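Side-chain contacts in nickel-dependent hydrogenase large subunit (Allochromatium vinosum, PDB 3MYR), which catalyses the reversible oxidation of molecular hydrogen at a nickel-iron centre and probably recycles the hydrogen released by nitrogenase: residues Cys64-Gly69 with Gly97-His102; Ala149-Arg154 with Ala183-Val188; Ile324-Asn329 with Asn503-Val508; Glu527-Asp532 with Leu546-Ser551. All coordinates share one frame; numbering follows the deposited sequence.

In the fold
The four contacts follow one another along the chain, each closing before the next opens. Contacts 1 and 3 border the nickel-iron centre and touch each other, H68 CE1 lying 3.7 Å from V508 CG1, although their centres are about 22 Å apart. Contact 1 joins helix 86-112 to the turn leading into helix 67-80; contact 3 sets strand 324-327 across strand 500-507 at the magnesium site. Contacts 2 and 4 instead join helices of the surrounding fold. Contact 4, about 24 Å from contact 1 between centres, pairs helices 525-531 and 543-551 just ahead of the C-terminal cysteines. Contact 2, peripheral and about 45 Å from contact 3 between centres, joins helices 145-160 and 181-201.

Contact 1 (Cys64-Gly69 with Gly97-His102); sequences CTLVHG and GAQYIH. With NFV (Ni-Fe oxidized active center), chain N.
Q99 of helix 86-112 carries nearly all of its segment's share of this contact, lying against the C64-V67 turn without a hydrogen bond between the two segments. Its amide meets the backbone of C64 and T65 by van der Waals contact. With CG anti to the backbone N (chi1 170°) and the chain bent at chi2 (60°), the amide turns its face to the T65 carbonyl, CD 3.4 Å from T65 O, while NE2 passes 3.6 Å from C64 CA. The side chains of T65 and Q99 cross at about a right angle, with Q99 OE1 3.5 Å from T65 CG2. L66 slides past in the opposite direction, its CD2 4.0 Å from Q99 CB. Polar ends are held elsewhere: Q99 NE2 bonds D103 OD2 and, weakly, V63 O, which fixes the turn of the amide, and T65 OG1 bonds H214 N. C64 is the second cysteine of the CxxC motif begun by C61, by which [NiFe]-hydrogenase large subunits hold their bimetallic centre. Its SG binds the iron at 2.3 Å and lies 2.6 Å from the nickel, consistent with a bridging thiolate; C558 SG is a further ligand of that iron. Around the diatomic ligand C1-O1 of the iron, V67 CG2 approaches O1 to 3.5 Å; the H68 ring meets the same oxygen obliquely, while its ND1 is hydrogen-bonded to H492 NE2.

Contact 2 (Ala149-Arg154 with Ala183-Val188); sequences ADTQKR and ANLMAV
The helical segments bearing Q152 and L185 cross almost perpendicularly, at 86°, with their axes 10.1 Å apart at closest approach. This is an orthogonal helix-helix packing in a helical part of the large subunit, joining helix 145-160 to helix 181-201 well away from the metal sites. No hydrogen bond links the segments; L185 makes most of the contact with its two methyl branches. Its CG lies anti to the backbone N (chi1 180°), which carries the isobutyl group out toward the other helix at about a right angle to the Q152 chain. CD1 comes to 3.8 Å from Q152 CB, and CD2 rests at 3.9 Å from the same carbon. F148, A122 and T130 also touch L185, the last from helix 127-137. Cut back to an alanine, L185 would lose both methyls, which would probably open a gap between the helices and uncover Q152 CB. The first helix also reaches the small subunit through R154, which forms salt bridges with D31 and D35 of that chain. T151 OG1 is bonded back to Y147 O within its own helix; its methyl CG2 meets L185 CD1 at 4.3 Å and V188 CG1 at 4.4 Å.

Contact 3 (Ile324-Asn329 with Asn503-Val508); sequences IQEFVN and NYQAVV. With MG (magnesium ion), chain O; NFV (Ni-Fe oxidized active center), chain N.
V507 sets its CG2 methyl over the face of the E326 carboxylate, 3.4 Å from CD, the two side chains coming from opposite directions. The magnesium ion beside them takes A506 O at 2.1 Å, three waters, and E42 and H561 as its ligands. E326 belongs to the second shell: water 2 donates to its OE1 and water 1 to its OE2, each at 2.6 Å, and water 1 also donates to Q505 OE1 at 2.7 Å. The extended chain of E326 (chi2 180°) carries both oxygens to these waters. With an alanine here, the two waters would lose their carboxylate acceptor and would probably be held less firmly on the metal. Q505 NE2 is itself bonded to T350 OG1. Farther along, V508 CG1 touches O1 of the nickel-iron centre. Strand 324-327 pairs with 378-381 and crosses 503-507 at 91°; strand 500-507 edges a three-stranded sheet beside 488-497, and helix 509-514 packs T511 on E326 and W512 on V507.

Contact 4 (Glu527-Asp532 with Leu546-Ser551); sequences EAALQD and LRTIHS
L530 and I549 make the tightest part of the contact, their side chains crossing at about a right angle with L530 CD1 3.7 Å from I549 CD1. The other branch of the leucine, CD2, slides past T548 and lies 3.9 Å from T548 CG2, the methyl that also meets A529 CB at 3.8 Å. T548 serves two sides at once: CG2 is anti to the backbone N and enters this apolar layer, while OG1, anti to the carbonyl carbon (chi1 -72°), is hydrogen-bonded to T426 OG1. Strand 17-24 closes the layer, I19 touching both L530 and I549. The two helices are consecutive in the chain and form a helical hairpin, with segment axes 9.9 Å apart and an angle of 148° between directions; the second leads on toward C555, whose side chain is about 10 Å from that of I549. Away from this seam the contact thins out. On the partly exposed side Q531 and D532 turn to other partners, OE1 of Q531 bonding A31 N and OD1 of D532 bonding E276 N. At the end of the second segment S551 OG donates to T548 O at 2.6 Å, in the carbonyl plane on a lone pair, the C=O...OG angle being 130°, and S551 O accepts from R433 NH2.

Contact 1 (Cys64-Gly69 with Gly97-His102)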
loop_
_atom_site.group_PDB
_atom_site.type_symbol
_atom_site.label_atom_id
_atom_site.label_comp_id
_atom_site.label_asym_id
_atom_site.label_seq_id
_atom_site.Cartn_x
_atom_site.Cartn_y
_atom_site.Cartn_z
ATOM N N CYS B 64 -1.567 -0.541 0.257
ATOM C CA CYS B 64 -2.888 -0.953 0.668
ATOM C C CYS B 64 -3.787 0.321 0.507
ATOM O O CYS B 64 -4.343 0.839 1.468
ATOM C CB CYS B 64 -2.946 -1.506 2.103
ATOM S SG CYS B 64 -2.223 -0.267 3.272
ATOM N N THR B 65 -3.929 0.807 -0.714
ATOM C CA THR B 65 -4.865 1.892 -0.935
ATOM C C THR B 65 -6.270 1.295 -0.593
ATOM O O THR B 65 -6.348 0.078 -0.370
ATOM C CB THR B 65 -4.798 2.390 -2.377
ATOM O OG1 THR B 65 -5.625 3.552 -2.460
ATOM C CG2 THR B 65 -5.264 1.334 -3.348
ATOM N N LEU B 66 -7.277 2.147 -0.425
ATOM C CA LEU B 66 -8.635 1.743 -0.021
ATOM C C LEU B 66 -8.777 1.413 1.477
ATOM O O LEU B 66 -9.757 1.803 2.112
ATOM C CB LEU B 66 -9.225 0.647 -0.986
ATOM C CG LEU B 66 -10.497 -0.099 -0.518
ATOM C CD1 LEU B 66 -11.311 -0.496 -1.671
ATOM C CD2 LEU B 66 -10.102 -1.341 0.297
ATOM N N VAL B 67 -7.833 0.675 2.075
ATOM C CA VAL B 67 -8.200 0.055 3.373
ATOM C C VAL B 67 -8.339 1.066 4.518
ATOM O O VAL B 67 -9.213 0.882 5.364
ATOM C CB VAL B 67 -7.200 -1.073 3.849
ATOM C CG1 VAL B 67 -7.065 -2.138 2.714
ATOM C CG2 VAL B 67 -5.854 -0.434 4.219
ATOM N N HIS B 68 -7.553 2.154 4.511
ATOM C CA HIS B 68 -7.779 3.171 5.524
ATOM C C HIS B 68 -9.018 4.024 5.224
ATOM O O HIS B 68 -9.540 4.601 6.144
ATOM C CB HIS B 68 -6.535 4.064 5.690
ATOM C CG HIS B 68 -5.348 3.310 6.243
ATOM N ND1 HIS B 68 -5.237 2.970 7.563
ATOM C CD2 HIS B 68 -4.224 2.837 5.647
ATOM C CE1 HIS B 68 -4.121 2.271 7.759
ATOM N NE2 HIS B 68 -3.481 2.186 6.610
ATOM N N GLY B 69 -9.372 4.237 3.938
ATOM C CA GLY B 69 -10.622 4.875 3.613
ATOM C C GLY B 69 -11.758 4.061 4.227
ATOM O O GLY B 69 -12.648 4.603 4.843
ATOM N N GLY B 97 -12.293 -6.992 -1.769
ATOM C CA GLY B 97 -11.789 -8.246 -2.415
ATOM C C GLY B 97 -10.838 -7.866 -3.569
ATOM O O GLY B 97 -9.747 -8.433 -3.682
ATOM N N ALA B 98 -11.215 -6.902 -4.400
ATOM C CA ALA B 98 -10.341 -6.492 -5.546
ATOM C C ALA B 98 -9.011 -6.012 -4.999
ATOM O O ALA B 98 -7.951 -6.230 -5.642
ATOM C CB ALA B 98 -10.964 -5.358 -6.393
ATOM N N GLN B 99 -9.034 -5.324 -3.847
ATOM C CA GLN B 99 -7.756 -4.786 -3.304
ATOM C C GLN B 99 -6.830 -5.940 -2.803
ATOM O O GLN B 99 -5.596 -5.911 -2.975
ATOM C CB GLN B 99 -8.056 -3.812 -2.133
ATOM C CG GLN B 99 -6.787 -3.393 -1.357
ATOM C CD GLN B 99 -5.755 -2.678 -2.277
ATOM O OE1 GLN B 99 -6.138 -2.007 -3.212
ATOM N NE2 GLN B 99 -4.442 -2.839 -1.994
ATOM N N TYR B 100 -7.402 -6.896 -2.045
ATOM C CA TYR B 100 -6.659 -8.056 -1.629
ATOM C C TYR B 100 -5.973 -8.743 -2.800
ATOM O O TYR B 100 -4.794 -9.119 -2.719
ATOM C CB TYR B 100 -7.604 -9.129 -1.034
ATOM C CG TYR B 100 -7.687 -9.042 0.450
ATOM C CD1 TYR B 100 -8.491 -8.060 1.075
ATOM C CD2 TYR B 100 -7.083 -9.996 1.237
ATOM C CE1 TYR B 100 -8.674 -8.028 2.470
ATOM C CE2 TYR B 100 -7.260 -9.970 2.627
ATOM C CZ TYR B 100 -8.078 -9.031 3.244
ATOM O OH TYR B 100 -8.245 -9.081 4.666
ATOM N N ILE B 101 -6.744 -9.013 -3.841
ATOM C CA ILE B 101 -6.222 -9.837 -4.953
ATOM C C ILE B 101 -5.095 -9.077 -5.663
ATOM O O ILE B 101 -4.038 -9.608 -5.882
ATOM C CB ILE B 101 -7.356 -10.174 -5.860
ATOM C CG1 ILE B 101 -8.231 -11.184 -5.049
ATOM C CG2 ILE B 101 -6.862 -10.911 -7.118
ATOM C CD1 ILE B 101 -9.659 -11.094 -5.538
ATOM N N HIS B 102 -5.320 -7.794 -5.965
ATOM C CA HIS B 102 -4.317 -6.970 -6.597
ATOM C C HIS B 102 -3.067 -6.979 -5.727
ATOM O O HIS B 102 -1.971 -7.158 -6.193
ATOM C CB HIS B 102 -4.865 -5.514 -6.731
ATOM C CG HIS B 102 -3.897 -4.573 -7.364
ATOM N ND1 HIS B 102 -2.941 -3.883 -6.637
ATOM C CD2 HIS B 102 -3.696 -4.245 -8.666
ATOM C CE1 HIS B 102 -2.242 -3.124 -7.471
ATOM N NE2 HIS B 102 -2.649 -3.363 -8.710
HETATM FE FE NFV N . -1.567 -1.432 5.151
HETATM NI NI NFV N . 0.381 0.003 3.355
HETATM C C1 NFV N . -2.793 -1.248 6.121
HETATM O O1 NFV N . -3.768 -1.172 6.882
HETATM C C2 NFV N . -2.302 -3.104 4.604
HETATM N N2 NFV N . -2.784 -4.132 4.268
HETATM C C3 NFV N . -0.509 -2.241 6.484
HETATM N N3 NFV N . 0.153 -2.718 7.324
HETATM O O4 NFV N . -0.077 -1.748 3.875
#

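Contact 2 (Ala149-Arg154 with Ala183-Val188)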
loop_
_atom_site.group_PDB
_atom_site.type_symbol
_atom_site.label_atom_id
_atom_site.label_comp_id
_atom_site.label_asym_id
_atom_site.label_seq_id
_atom_site.Cartn_x
_atom_site.Cartn_y
_atom_site.Cartn_z
ATOM N N ALA B 149 11.513 -18.362 -24.732
ATOM C CA ALA B 149 12.784 -18.029 -25.392
ATOM C C ALA B 149 12.802 -16.514 -25.625
ATOM O O ALA B 149 13.814 -15.882 -25.418
ATOM C CB ALA B 149 12.932 -18.790 -26.793
ATOM N N ASP B 150 11.673 -15.928 -26.042
ATOM C CA ASP B 150 11.612 -14.445 -26.261
ATOM C C ASP B 150 11.711 -13.682 -24.952
ATOM O O ASP B 150 12.417 -12.705 -24.858
ATOM C CB ASP B 150 10.401 -14.018 -27.112
ATOM C CG ASP B 150 10.472 -14.620 -28.634
ATOM O OD1 ASP B 150 9.463 -14.522 -29.435
ATOM O OD2 ASP B 150 11.524 -15.254 -29.018
ATOM N N THR B 151 11.093 -14.174 -23.889
ATOM C CA THR B 151 11.272 -13.548 -22.582
ATOM C C THR B 151 12.714 -13.644 -22.102
ATOM O O THR B 151 13.321 -12.654 -21.685
ATOM C CB THR B 151 10.373 -14.258 -21.520
ATOM O OG1 THR B 151 9.018 -14.123 -21.944
ATOM C CG2 THR B 151 10.507 -13.624 -20.183
ATOM N N GLN B 152 13.273 -14.843 -22.165
ATOM C CA GLN B 152 14.665 -15.025 -21.766
ATOM C C GLN B 152 15.620 -14.078 -22.549
ATOM O O GLN B 152 16.552 -13.459 -21.986
ATOM C CB GLN B 152 15.048 -16.507 -21.992
ATOM C CG GLN B 152 16.495 -16.866 -21.670
ATOM C CD GLN B 152 16.754 -18.341 -21.909
ATOM O OE1 GLN B 152 16.936 -19.115 -20.952
ATOM N NE2 GLN B 152 16.641 -18.759 -23.154
ATOM N N LYS B 153 15.410 -13.972 -23.851
ATOM C CA LYS B 153 16.262 -13.113 -24.657
ATOM C C LYS B 153 16.201 -11.624 -24.258
ATOM O O LYS B 153 17.244 -10.933 -24.200
ATOM C CB LYS B 153 15.956 -13.319 -26.128
ATOM C CG LYS B 153 16.439 -12.159 -26.983
ATOM C CD LYS B 153 17.615 -12.551 -27.943
ATOM C CE LYS B 153 17.088 -13.309 -29.208
ATOM N NZ LYS B 153 15.579 -13.172 -29.367
ATOM N N ARG B 154 15.019 -11.130 -23.893
ATOM C CA ARG B 154 14.926 -9.759 -23.457
ATOM C C ARG B 154 15.731 -9.586 -22.149
ATOM O O ARG B 154 16.367 -8.554 -21.917
ATOM C CB ARG B 154 13.469 -9.379 -23.108
ATOM C CG ARG B 154 12.638 -8.978 -24.231
ATOM C CD ARG B 154 11.290 -8.385 -23.711
ATOM N NE ARG B 154 11.270 -6.932 -23.673
ATOM C CZ ARG B 154 10.181 -6.237 -23.330
ATOM N NH1 ARG B 154 9.063 -6.886 -22.976
ATOM N NH2 ARG B 154 10.211 -4.911 -23.332
ATOM N N ALA B 183 12.434 -23.244 -13.631
ATOM C CA ALA B 183 11.476 -22.656 -12.725
ATOM C C ALA B 183 11.770 -21.153 -12.598
ATOM O O ALA B 183 10.851 -20.339 -12.451
ATOM C CB ALA B 183 11.533 -23.358 -11.317
ATOM N N ASN B 184 13.052 -20.776 -12.610
ATOM C CA ASN B 184 13.357 -19.340 -12.508
ATOM C C ASN B 184 12.795 -18.597 -13.708
ATOM O O ASN B 184 12.256 -17.486 -13.555
ATOM C CB ASN B 184 14.865 -19.102 -12.385
ATOM C CG ASN B 184 15.429 -19.564 -11.004
ATOM O OD1 ASN B 184 14.899 -19.181 -9.978
ATOM N ND2 ASN B 184 16.535 -20.304 -11.002
ATOM N N LEU B 185 12.967 -19.161 -14.921
ATOM C CA LEU B 185 12.504 -18.460 -16.136
ATOM C C LEU B 185 10.977 -18.353 -16.119
ATOM O O LEU B 185 10.439 -17.300 -16.400
ATOM C CB LEU B 185 13.025 -19.163 -17.443
ATOM C CG LEU B 185 12.589 -18.504 -18.778
ATOM C CD1 LEU B 185 12.937 -16.957 -18.830
ATOM C CD2 LEU B 185 13.167 -19.281 -19.999
ATOM N N MET B 186 10.293 -19.391 -15.623
ATOM C CA MET B 186 8.872 -19.396 -15.562
ATOM C C MET B 186 8.377 -18.258 -14.632
ATOM O O MET B 186 7.446 -17.520 -14.959
ATOM C CB MET B 186 8.377 -20.738 -15.035
ATOM C CG MET B 186 6.846 -20.803 -14.910
ATOM S SD MET B 186 6.280 -22.450 -14.260
ATOM C CE MET B 186 6.534 -22.149 -12.510
ATOM N N ALA B 187 8.974 -18.162 -13.447
ATOM C CA ALA B 187 8.621 -17.121 -12.485
ATOM C C ALA B 187 8.898 -15.720 -13.011
ATOM O O ALA B 187 8.111 -14.807 -12.767
ATOM C CB ALA B 187 9.384 -17.341 -11.201
ATOM N N VAL B 188 10.017 -15.518 -13.698
ATOM C CA VAL B 188 10.297 -14.241 -14.322
ATOM C C VAL B 188 9.218 -13.881 -15.371
ATOM O O VAL B 188 8.777 -12.739 -15.439
ATOM C CB VAL B 188 11.694 -14.305 -15.041
ATOM C CG1 VAL B 188 11.832 -13.184 -16.027
ATOM C CG2 VAL B 188 12.836 -14.232 -13.977
#

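Contact 3 (Ile324-Asn329 with Asn503-Val508)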
loop_
_atom_site.group_PDB
_atom_site.type_symbol
_atom_site.label_atom_id
_atom_site.label_comp_id
_atom_site.label_asym_id
_atom_site.label_seq_id
_atom_site.Cartn_x
_atom_site.Cartn_y
_atom_site.Cartn_z
ATOM N N ILE B 324 -6.622 -3.980 23.942
ATOM C CA ILE B 324 -5.676 -3.453 22.930
ATOM C C ILE B 324 -5.032 -2.187 23.478
ATOM O O ILE B 324 -5.742 -1.207 23.775
ATOM C CB ILE B 324 -6.362 -3.096 21.633
ATOM C CG1 ILE B 324 -6.862 -4.386 20.959
ATOM C CG2 ILE B 324 -5.378 -2.349 20.680
ATOM C CD1 ILE B 324 -7.843 -4.183 19.853
ATOM N N GLN B 325 -3.706 -2.208 23.592
ATOM C CA GLN B 325 -2.995 -1.015 24.039
ATOM C C GLN B 325 -1.752 -0.846 23.243
ATOM O O GLN B 325 -1.164 -1.848 22.857
ATOM C CB GLN B 325 -2.545 -1.157 25.518
ATOM C CG GLN B 325 -3.650 -1.515 26.497
ATOM C CD GLN B 325 -3.102 -1.802 27.900
ATOM O OE1 GLN B 325 -3.333 -1.028 28.773
ATOM N NE2 GLN B 325 -2.406 -2.943 28.104
ATOM N N GLU B 326 -1.280 0.390 23.113
ATOM C CA GLU B 326 -0.007 0.593 22.448
ATOM C C GLU B 326 1.001 1.128 23.440
ATOM O O GLU B 326 0.694 2.095 24.209
ATOM C CB GLU B 326 -0.139 1.592 21.304
ATOM C CG GLU B 326 -1.033 1.090 20.150
ATOM C CD GLU B 326 -1.162 2.102 19.022
ATOM O OE1 GLU B 326 -0.567 1.817 17.947
ATOM O OE2 GLU B 326 -1.854 3.155 19.197
ATOM N N PHE B 327 2.190 0.547 23.365
ATOM C CA PHE B 327 3.283 0.874 24.291
ATOM C C PHE B 327 4.370 1.598 23.518
ATOM O O PHE B 327 4.466 1.481 22.262
ATOM C CB PHE B 327 3.848 -0.408 24.938
ATOM C CG PHE B 327 2.934 -1.017 25.965
ATOM C CD1 PHE B 327 3.092 -0.711 27.347
ATOM C CD2 PHE B 327 1.924 -1.891 25.589
ATOM C CE1 PHE B 327 2.241 -1.318 28.331
ATOM C CE2 PHE B 327 1.065 -2.499 26.544
ATOM C CZ PHE B 327 1.224 -2.209 27.938
ATOM N N VAL B 328 5.165 2.377 24.260
ATOM C CA VAL B 328 6.215 3.174 23.687
ATOM C C VAL B 328 7.536 3.030 24.460
ATOM O O VAL B 328 8.418 3.851 24.311
ATOM C CB VAL B 328 5.830 4.611 23.481
ATOM C CG1 VAL B 328 4.604 4.706 22.531
ATOM C CG2 VAL B 328 5.563 5.341 24.862
ATOM N N ASN B 329 7.679 1.948 25.226
ATOM C CA ASN B 329 8.912 1.742 26.014
ATOM C C ASN B 329 10.132 1.746 25.097
ATOM O O ASN B 329 11.209 1.992 25.584
ATOM C CB ASN B 329 8.937 0.363 26.661
ATOM C CG ASN B 329 7.653 0.027 27.381
ATOM O OD1 ASN B 329 6.702 -0.446 26.757
ATOM N ND2 ASN B 329 7.655 0.172 28.721
ATOM N N ASN B 503 -9.928 13.157 18.900
ATOM C CA ASN B 503 -8.790 12.250 18.811
ATOM C C ASN B 503 -9.052 11.314 17.649
ATOM O O ASN B 503 -10.206 10.904 17.383
ATOM C CB ASN B 503 -8.639 11.412 20.114
ATOM C CG ASN B 503 -7.213 10.841 20.283
ATOM O OD1 ASN B 503 -6.334 11.112 19.453
ATOM N ND2 ASN B 503 -6.998 10.004 21.317
ATOM N N TYR B 504 -7.972 10.870 17.036
ATOM C CA TYR B 504 -8.081 9.869 16.016
ATOM C C TYR B 504 -6.817 9.012 16.149
ATOM O O TYR B 504 -5.691 9.484 15.971
ATOM C CB TYR B 504 -8.174 10.560 14.646
ATOM C CG TYR B 504 -8.696 9.643 13.548
ATOM C CD1 TYR B 504 -9.969 9.856 12.965
ATOM C CD2 TYR B 504 -7.926 8.566 13.085
ATOM C CE1 TYR B 504 -10.429 9.063 11.935
ATOM C CE2 TYR B 504 -8.402 7.762 12.048
ATOM C CZ TYR B 504 -9.669 8.049 11.464
ATOM O OH TYR B 504 -10.217 7.214 10.493
ATOM N N GLN B 505 -6.979 7.725 16.375
ATOM C CA GLN B 505 -5.782 6.908 16.508
ATOM C C GLN B 505 -5.904 5.675 15.587
ATOM O O GLN B 505 -6.884 4.907 15.665
ATOM C CB GLN B 505 -5.655 6.468 18.020
ATOM C CG GLN B 505 -5.275 7.665 18.900
ATOM C CD GLN B 505 -3.810 8.088 18.623
ATOM O OE1 GLN B 505 -2.927 7.229 18.482
ATOM N NE2 GLN B 505 -3.533 9.370 18.700
ATOM N N ALA B 506 -4.891 5.435 14.789
ATOM C CA ALA B 506 -4.892 4.238 13.956
ATOM C C ALA B 506 -3.931 3.237 14.561
ATOM O O ALA B 506 -2.822 3.589 14.930
ATOM C CB ALA B 506 -4.463 4.556 12.479
ATOM N N VAL B 507 -4.348 1.978 14.615
ATOM C CA VAL B 507 -3.421 0.893 14.890
ATOM C C VAL B 507 -3.548 -0.042 13.703
ATOM O O VAL B 507 -4.606 -0.590 13.420
ATOM C CB VAL B 507 -3.777 0.139 16.177
ATOM C CG1 VAL B 507 -2.685 -0.881 16.490
ATOM C CG2 VAL B 507 -4.005 1.142 17.377
ATOM N N VAL B 508 -2.423 -0.273 13.063
ATOM C CA VAL B 508 -2.388 -0.750 11.672
ATOM C C VAL B 508 -1.666 -2.142 11.667
ATOM O O VAL B 508 -0.852 -2.415 12.562
ATOM C CB VAL B 508 -1.664 0.315 10.807
ATOM C CG1 VAL B 508 -1.743 -0.041 9.342
ATOM C CG2 VAL B 508 -2.395 1.684 11.034
HETATM MG MG MG O . -1.251 4.975 15.405
HETATM FE FE NFV N . -1.567 -1.432 5.151
HETATM NI NI NFV N . 0.381 0.003 3.355
HETATM C C1 NFV N . -2.793 -1.248 6.121
HETATM O O1 NFV N . -3.768 -1.172 6.882
HETATM C C2 NFV N . -2.302 -3.104 4.604
HETATM N N2 NFV N . -2.784 -4.132 4.268
HETATM C C3 NFV N . -0.509 -2.241 6.484
HETATM N N3 NFV N . 0.153 -2.718 7.324
HETATM O O4 NFV N . -0.077 -1.748 3.875
HETATM O O HOH W 1 -1.984 4.963 17.331
HETATM O O HOH W 2 -0.068 3.306 15.836
HETATM O O HOH W 3 0.362 6.209 16.098
#

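Contact 4 (Glu527-Asp532 with Leu546-Ser551)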
loop_
_atom_site.group_PDB
_atom_site.type_symbol
_atom_site.label_atom_id
_atom_site.label_comp_id
_atom_site.label_asym_id
_atom_site.label_seq_id
_atom_site.Cartn_x
_atom_site.Cartn_y
_atom_site.Cartn_z
ATOM N N GLU B 527 10.673 -9.440 14.831
ATOM C CA GLU B 527 11.828 -9.685 15.666
ATOM C C GLU B 527 11.832 -11.141 16.184
ATOM O O GLU B 527 12.862 -11.838 16.136
ATOM C CB GLU B 527 11.873 -8.635 16.820
ATOM C CG GLU B 527 12.028 -7.144 16.359
ATOM C CD GLU B 527 11.794 -6.168 17.545
ATOM O OE1 GLU B 527 12.374 -5.054 17.577
ATOM O OE2 GLU B 527 11.048 -6.539 18.486
ATOM N N ALA B 528 10.679 -11.624 16.627
ATOM C CA ALA B 528 10.625 -12.982 17.165
ATOM C C ALA B 528 10.786 -13.957 15.991
ATOM O O ALA B 528 11.374 -15.037 16.161
ATOM C CB ALA B 528 9.295 -13.250 17.903
ATOM N N ALA B 529 10.332 -13.566 14.792
ATOM C CA ALA B 529 10.442 -14.443 13.611
ATOM C C ALA B 529 11.928 -14.682 13.222
ATOM O O ALA B 529 12.308 -15.806 12.910
ATOM C CB ALA B 529 9.672 -13.839 12.432
ATOM N N LEU B 530 12.710 -13.612 13.108
ATOM C CA LEU B 530 14.123 -13.705 12.852
ATOM C C LEU B 530 14.858 -14.438 13.959
ATOM O O LEU B 530 15.871 -15.115 13.672
ATOM C CB LEU B 530 14.731 -12.311 12.694
ATOM C CG LEU B 530 14.184 -11.617 11.382
ATOM C CD1 LEU B 530 14.843 -10.243 11.187
ATOM C CD2 LEU B 530 14.422 -12.509 10.130
ATOM N N GLN B 531 14.387 -14.290 15.218
ATOM C CA GLN B 531 15.008 -14.994 16.310
ATOM C C GLN B 531 14.652 -16.489 16.255
ATOM O O GLN B 531 15.255 -17.256 16.952
ATOM C CB GLN B 531 14.659 -14.379 17.672
ATOM C CG GLN B 531 15.317 -13.011 17.779
ATOM C CD GLN B 531 14.800 -12.124 18.903
ATOM O OE1 GLN B 531 15.155 -10.945 18.965
ATOM N NE2 GLN B 531 13.983 -12.678 19.794
ATOM N N ASP B 532 13.684 -16.892 15.422
ATOM C CA ASP B 532 13.260 -18.312 15.365
ATOM C C ASP B 532 14.011 -19.104 14.233
ATOM O O ASP B 532 13.636 -19.074 13.038
ATOM C CB ASP B 532 11.718 -18.386 15.234
ATOM C CG ASP B 532 11.217 -19.774 14.834
ATOM O OD1 ASP B 532 10.151 -19.878 14.172
ATOM O OD2 ASP B 532 11.857 -20.779 15.221
ATOM N N LEU B 546 15.648 -11.308 4.445
ATOM C CA LEU B 546 14.686 -10.771 3.522
ATOM C C LEU B 546 13.553 -11.773 3.325
ATOM O O LEU B 546 12.417 -11.387 3.261
ATOM C CB LEU B 546 15.355 -10.442 2.173
ATOM C CG LEU B 546 16.466 -9.365 2.212
ATOM C CD1 LEU B 546 16.979 -9.112 0.783
ATOM C CD2 LEU B 546 15.994 -8.081 2.820
ATOM N N ARG B 547 13.870 -13.053 3.161
ATOM C CA ARG B 547 12.787 -14.012 2.898
ATOM C C ARG B 547 11.717 -13.946 3.973
ATOM O O ARG B 547 10.552 -13.949 3.656
ATOM C CB ARG B 547 13.349 -15.455 2.850
ATOM C CG ARG B 547 13.958 -15.771 1.562
ATOM C CD ARG B 547 14.677 -17.131 1.568
ATOM N NE ARG B 547 15.227 -17.343 0.257
ATOM C CZ ARG B 547 15.743 -18.473 -0.204
ATOM N NH1 ARG B 547 15.893 -19.535 0.578
ATOM N NH2 ARG B 547 16.164 -18.504 -1.452
ATOM N N THR B 548 12.130 -13.892 5.242
ATOM C CA THR B 548 11.215 -13.905 6.371
ATOM C C THR B 548 10.563 -12.544 6.574
ATOM O O THR B 548 9.305 -12.446 6.670
ATOM C CB THR B 548 11.910 -14.401 7.640
ATOM O OG1 THR B 548 12.129 -15.810 7.524
ATOM C CG2 THR B 548 11.048 -14.177 8.932
ATOM N N ILE B 549 11.362 -11.488 6.486
ATOM C CA ILE B 549 10.757 -10.139 6.649
ATOM C C ILE B 549 9.703 -9.924 5.516
ATOM O O ILE B 549 8.596 -9.517 5.781
ATOM C CB ILE B 549 11.843 -9.011 6.723
ATOM C CG1 ILE B 549 12.646 -9.052 8.054
ATOM C CG2 ILE B 549 11.254 -7.607 6.535
ATOM C CD1 ILE B 549 11.839 -9.074 9.325
ATOM N N HIS B 550 10.044 -10.260 4.271
ATOM C CA HIS B 550 9.122 -10.022 3.144
ATOM C C HIS B 550 7.874 -10.894 3.297
ATOM O O HIS B 550 6.787 -10.511 2.865
ATOM C CB HIS B 550 9.785 -10.334 1.806
ATOM C CG HIS B 550 10.808 -9.326 1.386
ATOM N ND1 HIS B 550 11.958 -9.672 0.701
ATOM C CD2 HIS B 550 10.824 -7.972 1.489
ATOM C CE1 HIS B 550 12.636 -8.572 0.409
ATOM N NE2 HIS B 550 11.973 -7.530 0.879
ATOM N N SER B 551 7.995 -12.050 3.957
ATOM C CA SER B 551 6.804 -12.895 4.101
ATOM C C SER B 551 5.707 -12.208 4.915
ATOM O O SER B 551 4.567 -12.619 4.814
ATOM C CB SER B 551 7.121 -14.271 4.731
ATOM O OG SER B 551 7.474 -14.167 6.125
#